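Local coordinates for mitotic checkpoint control protein kinase BUB1 (Drosophila melanogaster, PDB 6JKK) that probably acts as an ATP-dependent protein kinase of the mitotic checkpoint at kinetochores, this chain being its C-terminal kinase domain, at residues Leu162-Leu167 / Gln316-Leu321; Glu108-Ser113 / Asn199-Gln204; Ile183-Phe188 / Val253-Val258. All blocks are in the same frame, centred on the assembly; numbering follows the deposited sequence.

Contact 1: residues Leu162-Leu167 / Gln316-Leu321; sequences LSCQML and QLKCAL
Leu-317 points a single methyl, CD1, into the side of helix 156-175, and that one atom takes part in three of the four residue contacts. The methyl sits 3.6 Å from CD1 of Leu-167, the two leucine side chains crossing obliquely so that end carbon meets end carbon. Towards the N-terminal end of the facing segment the same Leu-317 CD1 lies 3.7 Å from the backbone N of Cys-164 and 4.0 Å from CB of Ser-163, so it rests among residues about one turn apart on the same side of the helix. The first torsion of Leu-317 (chi1 -69°) holds CG opposite its carbonyl carbon, and from there the branch reaches across to the other helix. The two segments run nearly antiparallel, their N-to-C directions 157° apart and their axes 9.9 Å from each other at closest approach. In the protein kinase fold this joins two helices of the large C-terminal lobe, the long helix 156-175 and helix 310-322, which precedes the last helix, 325-339. Helix 288-299 supplies Met-290 and Ile-294 to Leu-317, while Leu-167 also leans on Leu-252 of helix 246-261. Cys-164 turns its sulfur the other way, towards Lys-318: with SG set opposite the backbone N (chi1 -168°), the thiol lies alongside the aliphatic stem of the lysine, 3.8 Å from its CD and 4.0 Å from its CE. The partly exposed lysine, bent at successive bonds, curls over the sulfur and also touches Pro-198. No hydrogen bond joins the two segments; the OG of Ser-163 is given to the carbonyl of Val-159 in its own helix, and the carbonyl of Cys-164 receives NE of Arg-314.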
ATOM      1  N   LEU A 162      -5.097   5.763 -12.198  1.00 17.89           N
ATOM      2  CA  LEU A 162      -4.415   5.331 -10.985  1.00 17.48           C
ATOM      3  C   LEU A 162      -5.272   4.363 -10.165  1.00 15.10           C
ATOM      4  O   LEU A 162      -4.752   3.429  -9.572  1.00 13.97           O
ATOM      5  CB  LEU A 162      -4.027   6.542 -10.126  1.00 15.58           C
ATOM      6  CG  LEU A 162      -2.960   7.485 -10.679  1.00 16.87           C
ATOM      7  CD1 LEU A 162      -2.731   8.664  -9.735  1.00 15.88           C
ATOM      8  CD2 LEU A 162      -1.658   6.727 -10.912  1.00 18.10           C
ATOM      9  N   SER A 163      -6.582   4.589 -10.135  1.00 11.40           N
ATOM     10  CA  SER A 163      -7.496   3.696  -9.424  1.00 14.02           C
ATOM     11  C   SER A 163      -7.539   2.305 -10.054  1.00 15.76           C
ATOM     12  O   SER A 163      -7.625   1.288  -9.356  1.00 14.45           O
ATOM     13  CB  SER A 163      -8.902   4.294  -9.401  1.00 17.13           C
ATOM     14  OG  SER A 163      -8.913   5.506  -8.677  1.00 17.91           O
ATOM     15  N   CYS A 164      -7.496   2.269 -11.379  1.00 12.75           N
ATOM     16  CA  CYS A 164      -7.495   1.015 -12.112  1.00 14.21           C
ATOM     17  C   CYS A 164      -6.252   0.218 -11.744  1.00 20.05           C
ATOM     18  O   CYS A 164      -6.308  -1.001 -11.567  1.00 15.58           O
ATOM     19  CB  CYS A 164      -7.515   1.297 -13.614  1.00 26.88           C
ATOM     20  SG  CYS A 164      -7.855  -0.144 -14.645  1.00 27.97           S
ATOM     21  N   GLN A 165      -5.126   0.912 -11.635  1.00 14.37           N
ATOM     22  CA  GLN A 165      -3.880   0.268 -11.246  1.00 14.64           C
ATOM     23  C   GLN A 165      -3.930  -0.252  -9.817  1.00 13.46           C
ATOM     24  O   GLN A 165      -3.504  -1.380  -9.550  1.00 12.03           O
ATOM     25  CB  GLN A 165      -2.706   1.237 -11.384  1.00 13.75           C
ATOM     26  CG  GLN A 165      -2.380   1.642 -12.808  1.00 14.42           C
ATOM     27  CD  GLN A 165      -1.217   2.611 -12.859  1.00 20.87           C
ATOM     28  OE1 GLN A 165      -0.166   2.352 -12.279  1.00 17.22           O
ATOM     29  NE2 GLN A 165      -1.406   3.742 -13.530  1.00 17.59           N
ATOM     30  N   MET A 166      -4.426   0.575  -8.900  1.00 12.95           N
ATOM     31  CA  MET A 166      -4.481   0.190  -7.492  1.00 11.28           C
ATOM     32  C   MET A 166      -5.386  -1.013  -7.304  1.00 13.42           C
ATOM     33  O   MET A 166      -5.107  -1.880  -6.479  1.00 12.91           O
ATOM     34  CB  MET A 166      -4.968   1.352  -6.615  1.00 12.98           C
ATOM     35  CG  MET A 166      -3.934   2.435  -6.389  1.00  9.81           C
ATOM     36  SD  MET A 166      -4.518   3.690  -5.237  1.00 13.99           S
ATOM     37  CE  MET A 166      -5.858   4.404  -6.201  1.00 12.82           C
ATOM     38  N   LEU A 167      -6.479  -1.056  -8.058  1.00 13.46           N
ATOM     39  CA  LEU A 167      -7.383  -2.199  -8.014  1.00 10.94           C
ATOM     40  C   LEU A 167      -6.666  -3.464  -8.469  1.00 10.69           C
ATOM     41  O   LEU A 167      -6.868  -4.539  -7.899  1.00 15.28           O
ATOM     42  CB  LEU A 167      -8.607  -1.947  -8.899  1.00 13.71           C
ATOM     43  CG  LEU A 167      -9.720  -1.128  -8.260  1.00 17.20           C
ATOM     44  CD1 LEU A 167     -10.595  -0.496  -9.334  1.00 16.10           C
ATOM     45  CD2 LEU A 167     -10.534  -2.008  -7.330  1.00 16.76           C
ATOM     46  N   GLN A 316     -15.102  -1.030 -15.515  1.00 18.52           N
ATOM     47  CA  GLN A 316     -15.908   0.184 -15.500  1.00 20.87           C
ATOM     48  C   GLN A 316     -15.041   1.410 -15.751  1.00 18.01           C
ATOM     49  O   GLN A 316     -15.411   2.290 -16.538  1.00 18.98           O
ATOM     50  CB  GLN A 316     -16.678   0.315 -14.181  1.00 26.40           C
ATOM     51  CG  GLN A 316     -17.767  -0.748 -13.990  1.00 30.81           C
ATOM     52  CD  GLN A 316     -18.734  -0.386 -12.880  1.00 41.65           C
ATOM     53  OE1 GLN A 316     -19.264   0.728 -12.844  1.00 42.41           O
ATOM     54  NE2 GLN A 316     -18.968  -1.322 -11.966  1.00 41.49           N
ATOM     55  N   LEU A 317     -13.889   1.457 -15.088  1.00 16.24           N
ATOM     56  CA  LEU A 317     -12.947   2.557 -15.250  1.00 20.84           C
ATOM     57  C   LEU A 317     -12.368   2.626 -16.665  1.00 20.58           C
ATOM     58  O   LEU A 317     -12.247   3.711 -17.234  1.00 21.91           O
ATOM     59  CB  LEU A 317     -11.826   2.449 -14.214  1.00 16.78           C
ATOM     60  CG  LEU A 317     -12.244   2.701 -12.767  1.00 15.66           C
ATOM     61  CD1 LEU A 317     -11.218   2.110 -11.796  1.00 11.97           C
ATOM     62  CD2 LEU A 317     -12.419   4.196 -12.516  1.00 19.26           C
ATOM     63  N   LYS A 318     -12.009   1.475 -17.226  1.00 17.90           N
ATOM     64  CA  LYS A 318     -11.464   1.429 -18.580  1.00 20.30           C
ATOM     65  C   LYS A 318     -12.477   1.931 -19.602  1.00 18.93           C
ATOM     66  O   LYS A 318     -12.110   2.573 -20.592  1.00 21.45           O
ATOM     67  CB  LYS A 318     -11.074   0.002 -18.941  1.00 20.06           C
ATOM     68  CG  LYS A 318     -10.145  -0.649 -17.950  1.00 27.60           C
ATOM     69  CD  LYS A 318      -8.707  -0.503 -18.333  1.00 39.60           C
ATOM     70  CE  LYS A 318      -8.015  -1.845 -18.208  1.00 28.61           C
ATOM     71  NZ  LYS A 318      -8.926  -2.881 -18.752  1.00 39.46           N
ATOM     72  N   CYS A 319     -13.750   1.621 -19.374  1.00 20.27           N
ATOM     73  CA  CYS A 319     -14.812   2.049 -20.285  1.00 22.11           C
ATOM     74  C   CYS A 319     -14.942   3.567 -20.276  1.00 22.15           C
ATOM     75  O   CYS A 319     -15.141   4.190 -21.314  1.00 23.69           O
ATOM     76  CB  CYS A 319     -16.148   1.421 -19.894  1.00 24.41           C
ATOM     77  SG  CYS A 319     -16.304  -0.325 -20.309  1.00 26.13           S
ATOM     78  N   ALA A 320     -14.827   4.157 -19.094  1.00 20.70           N
ATOM     79  CA  ALA A 320     -14.913   5.601 -18.970  1.00 20.86           C
ATOM     80  C   ALA A 320     -13.692   6.254 -19.611  1.00 20.32           C
ATOM     81  O   ALA A 320     -13.811   7.272 -20.297  1.00 24.02           O
ATOM     82  CB  ALA A 320     -15.042   6.005 -17.504  1.00 19.70           C
ATOM     83  N   LEU A 321     -12.520   5.677 -19.359  1.00 18.74           N
ATOM     84  CA  LEU A 321     -11.279   6.156 -19.962  1.00 22.26           C
ATOM     85  C   LEU A 321     -11.359   6.092 -21.488  1.00 24.65           C
ATOM     86  O   LEU A 321     -10.864   6.978 -22.189  1.00 22.28           O
ATOM     87  CB  LEU A 321     -10.084   5.347 -19.441  1.00 18.74           C
ATOM     88  CG  LEU A 321      -9.655   5.658 -18.003  1.00 22.91           C
ATOM     89  CD1 LEU A 321      -8.825   4.526 -17.418  1.00 21.47           C
ATOM     90  CD2 LEU A 321      -8.877   6.963 -17.939  1.00 14.81           C
TER

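Contact 2: residues Glu108-Ser113 / Asn199-Gln204; sequences EQMIPS and NEVSLQ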
ATOM      1  N   GLU A 108       4.713 -11.605 -14.124  1.00 31.92           N
ATOM      2  CA  GLU A 108       5.807 -10.687 -14.433  1.00 30.68           C
ATOM      3  C   GLU A 108       5.297  -9.262 -14.265  1.00 31.32           C
ATOM      4  O   GLU A 108       5.996  -8.383 -13.754  1.00 29.22           O
ATOM      5  CB  GLU A 108       6.291 -10.891 -15.874  1.00 42.89           C
ATOM      6  CG  GLU A 108       7.246 -12.065 -16.077  1.00 55.75           C
ATOM      7  CD  GLU A 108       6.608 -13.411 -15.774  1.00 62.17           C
ATOM      8  OE1 GLU A 108       5.419 -13.592 -16.107  1.00 59.35           O
ATOM      9  OE2 GLU A 108       7.294 -14.285 -15.201  1.00 67.18           O
ATOM     10  N   GLN A 109       4.054  -9.052 -14.685  1.00 33.02           N
ATOM     11  CA  GLN A 109       3.410  -7.742 -14.610  1.00 31.19           C
ATOM     12  C   GLN A 109       3.373  -7.146 -13.199  1.00 29.26           C
ATOM     13  O   GLN A 109       3.492  -5.928 -13.036  1.00 34.63           O
ATOM     14  CB  GLN A 109       1.991  -7.835 -15.183  1.00 33.15           C
ATOM     15  CG  GLN A 109       1.270  -6.499 -15.305  1.00 36.09           C
ATOM     16  CD  GLN A 109      -0.198  -6.660 -15.648  1.00 40.86           C
ATOM     17  OE1 GLN A 109      -0.765  -7.743 -15.502  1.00 41.60           O
ATOM     18  NE2 GLN A 109      -0.822  -5.582 -16.104  1.00 38.18           N
ATOM     19  N   MET A 110       3.220  -8.004 -12.191  1.00 33.50           N
ATOM     20  CA  MET A 110       2.946  -7.552 -10.824  1.00 30.99           C
ATOM     21  C   MET A 110       4.172  -7.481  -9.907  1.00 27.23           C
ATOM     22  O   MET A 110       4.099  -6.927  -8.816  1.00 24.84           O
ATOM     23  CB  MET A 110       1.875  -8.434 -10.177  1.00 35.90           C
ATOM     24  CG  MET A 110       0.473  -8.205 -10.704  1.00 38.99           C
ATOM     25  SD  MET A 110      -0.071  -6.498 -10.502  1.00 63.20           S
ATOM     26  CE  MET A 110      -0.323  -6.093 -12.218  1.00 22.85           C
ATOM     27  N   ILE A 111       5.293  -8.038 -10.341  1.00 17.76           N
ATOM     28  CA  ILE A 111       6.492  -8.027  -9.503  1.00 24.07           C
ATOM     29  C   ILE A 111       6.941  -6.609  -9.057  1.00 21.85           C
ATOM     30  O   ILE A 111       7.208  -6.396  -7.870  1.00 19.94           O
ATOM     31  CB  ILE A 111       7.632  -8.863 -10.120  1.00 27.18           C
ATOM     32  CG1 ILE A 111       7.246 -10.352 -10.117  1.00 32.20           C
ATOM     33  CG2 ILE A 111       8.936  -8.653  -9.361  1.00 20.96           C
ATOM     34  CD1 ILE A 111       7.972 -11.188 -11.151  1.00 39.68           C
ATOM     35  N   PRO A 112       6.990  -5.631  -9.989  1.00 18.82           N
ATOM     36  CA  PRO A 112       7.349  -4.273  -9.549  1.00 20.58           C
ATOM     37  C   PRO A 112       6.289  -3.591  -8.677  1.00 19.30           C
ATOM     38  O   PRO A 112       6.553  -2.502  -8.146  1.00 18.61           O
ATOM     39  CB  PRO A 112       7.480  -3.502 -10.871  1.00 22.16           C
ATOM     40  CG  PRO A 112       7.751  -4.550 -11.906  1.00 30.53           C
ATOM     41  CD  PRO A 112       6.930  -5.724 -11.461  1.00 20.98           C
ATOM     42  N   SER A 113       5.118  -4.207  -8.526  1.00 15.85           N
ATOM     43  CA  SER A 113       4.000  -3.567  -7.830  1.00 17.07           C
ATOM     44  C   SER A 113       4.051  -3.716  -6.316  1.00 15.00           C
ATOM     45  O   SER A 113       3.220  -3.139  -5.614  1.00 15.01           O
ATOM     46  CB  SER A 113       2.664  -4.134  -8.325  1.00 20.30           C
ATOM     47  OG  SER A 113       2.613  -4.171  -9.731  1.00 35.46           O
ATOM     48  N   ASN A 199      -2.861  -0.626 -18.199  1.00 48.79           N
ATOM     49  CA  ASN A 199      -2.413  -1.915 -17.653  1.00 35.27           C
ATOM     50  C   ASN A 199      -0.969  -2.019 -17.157  1.00 32.28           C
ATOM     51  O   ASN A 199      -0.679  -2.850 -16.291  1.00 33.00           O
ATOM     52  CB  ASN A 199      -2.707  -3.056 -18.641  1.00 36.97           C
ATOM     53  CG  ASN A 199      -4.186  -3.222 -18.917  1.00 37.50           C
ATOM     54  OD1 ASN A 199      -5.023  -2.887 -18.084  1.00 41.05           O
ATOM     55  ND2 ASN A 199      -4.516  -3.750 -20.092  1.00 37.47           N
ATOM     56  N   GLU A 200      -0.056  -1.220 -17.705  1.00 32.82           N
ATOM     57  CA  GLU A 200       1.302  -1.210 -17.165  1.00 30.17           C
ATOM     58  C   GLU A 200       1.277  -0.479 -15.834  1.00 32.55           C
ATOM     59  O   GLU A 200       0.683   0.596 -15.704  1.00 31.07           O
ATOM     60  CB  GLU A 200       2.320  -0.585 -18.132  1.00 40.82           C
ATOM     61  CG  GLU A 200       3.672  -0.217 -17.523  1.00 47.03           C
ATOM     62  CD  GLU A 200       4.504  -1.423 -17.132  1.00 59.67           C
ATOM     63  OE1 GLU A 200       5.163  -2.012 -18.019  1.00 62.08           O
ATOM     64  OE2 GLU A 200       4.504  -1.781 -15.935  1.00 67.07           O
ATOM     65  N   VAL A 201       1.901  -1.082 -14.834  1.00 32.44           N
ATOM     66  CA  VAL A 201       1.853  -0.536 -13.490  1.00 23.86           C
ATOM     67  C   VAL A 201       2.987   0.464 -13.270  1.00 28.24           C
ATOM     68  O   VAL A 201       4.143   0.202 -13.616  1.00 28.51           O
ATOM     69  CB  VAL A 201       1.841  -1.670 -12.431  1.00 46.96           C
ATOM     70  CG1 VAL A 201       1.949  -3.030 -13.104  1.00 44.67           C
ATOM     71  CG2 VAL A 201       2.941  -1.488 -11.396  1.00 49.47           C
ATOM     72  N   SER A 202       2.636   1.629 -12.734  1.00 20.75           N
ATOM     73  CA  SER A 202       3.628   2.623 -12.357  1.00 18.31           C
ATOM     74  C   SER A 202       3.635   2.818 -10.850  1.00 17.24           C
ATOM     75  O   SER A 202       4.480   3.543 -10.316  1.00 15.27           O
ATOM     76  CB  SER A 202       3.356   3.952 -13.058  1.00 20.48           C
ATOM     77  OG  SER A 202       3.421   3.805 -14.464  1.00 25.85           O
ATOM     78  N   LEU A 203       2.695   2.159 -10.173  1.00 17.07           N
ATOM     79  CA  LEU A 203       2.579   2.224  -8.716  1.00 13.50           C
ATOM     80  C   LEU A 203       3.199   1.020  -8.009  1.00 17.72           C
ATOM     81  O   LEU A 203       3.304  -0.065  -8.581  1.00 17.99           O
ATOM     82  CB  LEU A 203       1.106   2.302  -8.318  1.00 19.17           C
ATOM     83  CG  LEU A 203       0.433   3.619  -7.941  1.00 24.33           C
ATOM     84  CD1 LEU A 203       1.164   4.848  -8.465  1.00 15.94           C
ATOM     85  CD2 LEU A 203      -1.013   3.598  -8.407  1.00 14.82           C
ATOM     86  N   GLN A 204       3.582   1.213  -6.751  1.00 15.25           N
ATOM     87  CA  GLN A 204       4.091   0.116  -5.924  1.00 12.48           C
ATOM     88  C   GLN A 204       3.518   0.226  -4.517  1.00 14.77           C
ATOM     89  O   GLN A 204       3.565   1.294  -3.901  1.00 17.67           O
ATOM     90  CB  GLN A 204       5.620   0.147  -5.871  1.00 16.72           C
ATOM     91  CG  GLN A 204       6.254  -1.001  -5.080  1.00 15.70           C
ATOM     92  CD  GLN A 204       7.769  -0.934  -5.083  1.00 20.17           C
ATOM     93  OE1 GLN A 204       8.381  -0.382  -4.166  1.00 20.97           O
ATOM     94  NE2 GLN A 204       8.384  -1.494  -6.118  1.00 15.29           N
TER
HETATM   95  O   HOH W   1       5.893  -0.274  -9.809  1.00 37.94           O
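Asn-199 offers its carbonyl to the side-chain amide of Gln-109: NE2 of Gln-109 approaches Asn-199 O at 2.7 Å with a bent N-H...O angle of 139°. The acceptor lies in the glutamine's amide plane, whereas NE2 stands above the plane of the asparagine carbonyl. The Asn-199 side chain itself turns to Arg-314. Val-201 then pushes its two methyls into the turn made by 108-113, the loop that in kinases links helix C to strand beta4. Its CG1 lies 3.3 Å from the carbonyl O of Gln-109 and 3.9 Å from CE of Met-110, while CG2 presses on OG of Ser-113. CG1 nearly eclipses the valine's backbone N (chi1 3°), an unfavourable torsion in a tight fit. Next, the carbonyl of Leu-203 shares a water with that of Pro-112, the water donating to both. Gln-204, on strand 203-205, runs its extended chain alongside the Pro-112 carbonyl, and its NE2 donates to Pro-112 O at 2.9 Å, almost straight at 168°. That oxygen lies in the amide plane of Gln-204, though NE2 stands above the carbonyl plane. CA of Gln-204 sits 3.4 Å from the carbonyl O of Ser-113 in a CA-H...O contact. A leucine in place of Gln-204 would probably cost the Pro-112 carbonyl its amide donor, leaving it the water within the contact and an apolar end against a polar oxygen. Two glutamine amides, one from each segment, and a shared water supply donors to backbone carbonyls, so the join depends on side chain to backbone bonds rather than on strand pairing between these segments.

Contact 3: residues Ile183-Phe188 / Val253-Val258; sequences IKPDNF and VSVMHV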
ATOM      1  N   ILE A 183      -3.789   0.162   4.051  1.00 13.96           N
ATOM      2  CA  ILE A 183      -3.799   0.842   2.760  1.00 15.08           C
ATOM      3  C   ILE A 183      -4.211   2.302   2.911  1.00 19.73           C
ATOM      4  O   ILE A 183      -5.295   2.608   3.408  1.00 18.94           O
ATOM      5  CB  ILE A 183      -4.701   0.142   1.730  1.00 14.66           C
ATOM      6  CG1 ILE A 183      -4.141  -1.253   1.420  1.00 14.41           C
ATOM      7  CG2 ILE A 183      -4.788   0.975   0.455  1.00 16.89           C
ATOM      8  CD1 ILE A 183      -4.782  -1.919   0.222  1.00 17.26           C
ATOM      9  N   LYS A 184      -3.328   3.196   2.480  1.00 15.95           N
ATOM     10  CA  LYS A 184      -3.604   4.631   2.520  1.00 19.22           C
ATOM     11  C   LYS A 184      -2.730   5.297   1.457  1.00 17.14           C
ATOM     12  O   LYS A 184      -1.853   4.635   0.901  1.00 15.06           O
ATOM     13  CB  LYS A 184      -3.357   5.178   3.923  1.00 22.28           C
ATOM     14  CG  LYS A 184      -1.939   5.066   4.396  1.00 23.28           C
ATOM     15  CD  LYS A 184      -1.891   5.163   5.909  1.00 32.43           C
ATOM     16  CE  LYS A 184      -0.473   5.018   6.412  1.00 35.75           C
ATOM     17  NZ  LYS A 184      -0.457   4.737   7.873  1.00 50.57           N
ATOM     18  N   PRO A 185      -2.978   6.589   1.141  1.00 18.74           N
ATOM     19  CA  PRO A 185      -2.240   7.140  -0.001  1.00 15.76           C
ATOM     20  C   PRO A 185      -0.721   7.087   0.185  1.00 13.56           C
ATOM     21  O   PRO A 185      -0.008   6.982  -0.815  1.00 18.45           O
ATOM     22  CB  PRO A 185      -2.728   8.592  -0.061  1.00 20.22           C
ATOM     23  CG  PRO A 185      -4.075   8.569   0.583  1.00 23.42           C
ATOM     24  CD  PRO A 185      -3.939   7.565   1.691  1.00 23.37           C
ATOM     25  N   ASP A 186      -0.256   7.120   1.435  1.00 14.69           N
ATOM     26  CA  ASP A 186       1.170   7.032   1.764  1.00 18.28           C
ATOM     27  C   ASP A 186       1.813   5.716   1.332  1.00 19.77           C
ATOM     28  O   ASP A 186       3.034   5.640   1.143  1.00 18.78           O
ATOM     29  CB  ASP A 186       1.359   7.156   3.280  1.00 24.54           C
ATOM     30  CG  ASP A 186       0.582   8.302   3.879  1.00 30.75           C
ATOM     31  OD1 ASP A 186      -0.669   8.241   3.894  1.00 28.06           O
ATOM     32  OD2 ASP A 186       1.229   9.257   4.360  1.00 31.89           O
ATOM     33  N   ASN A 187       1.006   4.667   1.201  1.00 14.35           N
ATOM     34  CA  ASN A 187       1.563   3.339   0.948  1.00 16.82           C
ATOM     35  C   ASN A 187       1.542   2.878  -0.505  1.00 15.73           C
ATOM     36  O   ASN A 187       1.839   1.714  -0.795  1.00 13.80           O
ATOM     37  CB  ASN A 187       0.936   2.302   1.883  1.00 19.45           C
ATOM     38  CG  ASN A 187       1.452   2.427   3.307  1.00 28.16           C
ATOM     39  OD1 ASN A 187       2.552   2.942   3.537  1.00 26.59           O
ATOM     40  ND2 ASN A 187       0.663   1.962   4.270  1.00 24.61           N
ATOM     41  N   PHE A 188       1.180   3.789  -1.412  1.00 11.84           N
ATOM     42  CA  PHE A 188       1.457   3.609  -2.834  1.00 12.72           C
ATOM     43  C   PHE A 188       2.519   4.608  -3.261  1.00 17.90           C
ATOM     44  O   PHE A 188       2.346   5.822  -3.094  1.00 18.28           O
ATOM     45  CB  PHE A 188       0.199   3.807  -3.693  1.00 12.99           C
ATOM     46  CG  PHE A 188      -0.768   2.660  -3.625  1.00 11.38           C
ATOM     47  CD1 PHE A 188      -1.906   2.744  -2.831  1.00  9.45           C
ATOM     48  CD2 PHE A 188      -0.538   1.491  -4.352  1.00 15.16           C
ATOM     49  CE1 PHE A 188      -2.804   1.687  -2.756  1.00 12.05           C
ATOM     50  CE2 PHE A 188      -1.436   0.422  -4.284  1.00 13.96           C
ATOM     51  CZ  PHE A 188      -2.570   0.526  -3.482  1.00 13.45           C
ATOM     52  N   VAL A 253     -10.808   2.720  -1.207  1.00 18.58           N
ATOM     53  CA  VAL A 253     -11.733   3.836  -1.400  1.00 16.44           C
ATOM     54  C   VAL A 253     -11.173   5.113  -0.793  1.00 21.31           C
ATOM     55  O   VAL A 253     -11.250   6.185  -1.402  1.00 18.32           O
ATOM     56  CB  VAL A 253     -13.124   3.543  -0.805  1.00 21.43           C
ATOM     57  CG1 VAL A 253     -14.028   4.758  -0.922  1.00 24.27           C
ATOM     58  CG2 VAL A 253     -13.757   2.377  -1.517  1.00 24.09           C
ATOM     59  N   SER A 254     -10.605   4.996   0.405  1.00 19.16           N
ATOM     60  CA  SER A 254     -10.067   6.162   1.092  1.00 15.62           C
ATOM     61  C   SER A 254      -8.993   6.825   0.227  1.00 16.36           C
ATOM     62  O   SER A 254      -8.907   8.052   0.173  1.00 15.82           O
ATOM     63  CB  SER A 254      -9.507   5.781   2.467  1.00 20.36           C
ATOM     64  OG  SER A 254      -8.147   5.395   2.373  1.00 34.02           O
ATOM     65  N   VAL A 255      -8.195   6.017  -0.471  1.00 15.03           N
ATOM     66  CA  VAL A 255      -7.157   6.559  -1.352  1.00 17.79           C
ATOM     67  C   VAL A 255      -7.770   7.227  -2.588  1.00 16.57           C
ATOM     68  O   VAL A 255      -7.354   8.317  -2.988  1.00 17.02           O
ATOM     69  CB  VAL A 255      -6.155   5.480  -1.802  1.00 17.18           C
ATOM     70  CG1 VAL A 255      -5.110   6.091  -2.726  1.00 16.04           C
ATOM     71  CG2 VAL A 255      -5.469   4.858  -0.600  1.00 12.78           C
ATOM     72  N   MET A 256      -8.751   6.567  -3.197  1.00 16.21           N
ATOM     73  CA  MET A 256      -9.443   7.147  -4.346  1.00 13.28           C
ATOM     74  C   MET A 256     -10.068   8.480  -3.952  1.00 16.34           C
ATOM     75  O   MET A 256     -10.049   9.433  -4.727  1.00 15.97           O
ATOM     76  CB  MET A 256     -10.529   6.203  -4.872  1.00 13.88           C
ATOM     77  CG  MET A 256     -10.031   4.849  -5.352  1.00 19.56           C
ATOM     78  SD  MET A 256     -11.448   3.887  -5.915  1.00 19.55           S
ATOM     79  CE  MET A 256     -10.636   2.336  -6.340  1.00 19.26           C
ATOM     80  N   HIS A 257     -10.605   8.544  -2.735  1.00 15.34           N
ATOM     81  CA  HIS A 257     -11.248   9.758  -2.228  1.00 17.39           C
ATOM     82  C   HIS A 257     -10.269  10.926  -2.092  1.00 18.71           C
ATOM     83  O   HIS A 257     -10.601  12.069  -2.429  1.00 19.88           O
ATOM     84  CB  HIS A 257     -11.919   9.465  -0.878  1.00 19.07           C
ATOM     85  CG  HIS A 257     -12.793  10.571  -0.376  1.00 19.20           C
ATOM     86  ND1 HIS A 257     -12.290  11.702   0.229  1.00 19.14           N
ATOM     87  CD2 HIS A 257     -14.141  10.709  -0.370  1.00 22.18           C
ATOM     88  CE1 HIS A 257     -13.289  12.498   0.573  1.00 24.18           C
ATOM     89  NE2 HIS A 257     -14.423  11.918   0.220  1.00 25.47           N
ATOM     90  N   VAL A 258      -9.073  10.645  -1.583  1.00 15.98           N
ATOM     91  CA  VAL A 258      -8.056  11.689  -1.421  1.00 20.63           C
ATOM     92  C   VAL A 258      -7.609  12.222  -2.782  1.00 17.12           C
ATOM     93  O   VAL A 258      -7.410  13.428  -2.953  1.00 17.89           O
ATOM     94  CB  VAL A 258      -6.835  11.176  -0.619  1.00 27.49           C
ATOM     95  CG1 VAL A 258      -5.764  12.248  -0.524  1.00 32.88           C
ATOM     96  CG2 VAL A 258      -7.260  10.770   0.769  1.00 29.67           C
TER
HETATM   97  O   HOH W   2      -7.188   4.788   4.712  1.00 48.77           O
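Val-255 packs against the catalytic loop of the kinase fold, the segment 183-188 that follows the HxD-type motif ending at Asp-182, and so joins this loop to helix 246-261 in the buried interior of the C-terminal lobe. The apolar contacts centre on one methyl: CG2 of Val-255 lies 3.5 Å from the carbonyl C of Lys-184. With CG2 opposite the valine's own carbonyl carbon, as chi1 179° sets it, the methyl is turned to the Lys-184 to Pro-185 peptide. It also meets CD of Pro-185 at 3.9 Å and CG2 of Ile-183 at 4.1 Å, the Ile-183 and Val-255 side chains crossing at about a right angle. One turn on, CG2 of Val-258 touches CG of Pro-185 at 3.9 Å, so two valines on one face of the helix hold the proline ring. Ile-140 of helix 139-150 touches it too. The Lys-184 side chain leaves the helix, its NZ in a salt bridge with Asp-182. The polar link between the segments is indirect: OG of Ser-254, already bonded to the carbonyl of Gly-251, takes a hydrogen from a water at 2.6 Å, and this water also donates to the carbonyl O of Ile-183 at 3.2 Å.

How the contacts relate
Helix 156-175, part of contact 1, also reaches contacts 2 and 3. Gln-165, beside the face used in contact 1, carries its OE1 to within 2.9 Å of Ser-202 N in contact 2, a probable hydrogen bond, and Lys-318 CE comes to 3.2 Å from Asn-199 OD1. On the next face Met-166 turns towards contact 3, its SD 3.5 Å from Val-255 CG1 and 3.6 Å from Phe-188 CE1. Contacts 2 and 3 meet more loosely, through Phe-188 and strand 203-205. From the side chain of Lys-85, predicted to bind ATP, that of Lys-184 (contact 3) is about 9 Å and that of Gln-204 (contact 2) about 12 Å away; contact 1 is remote.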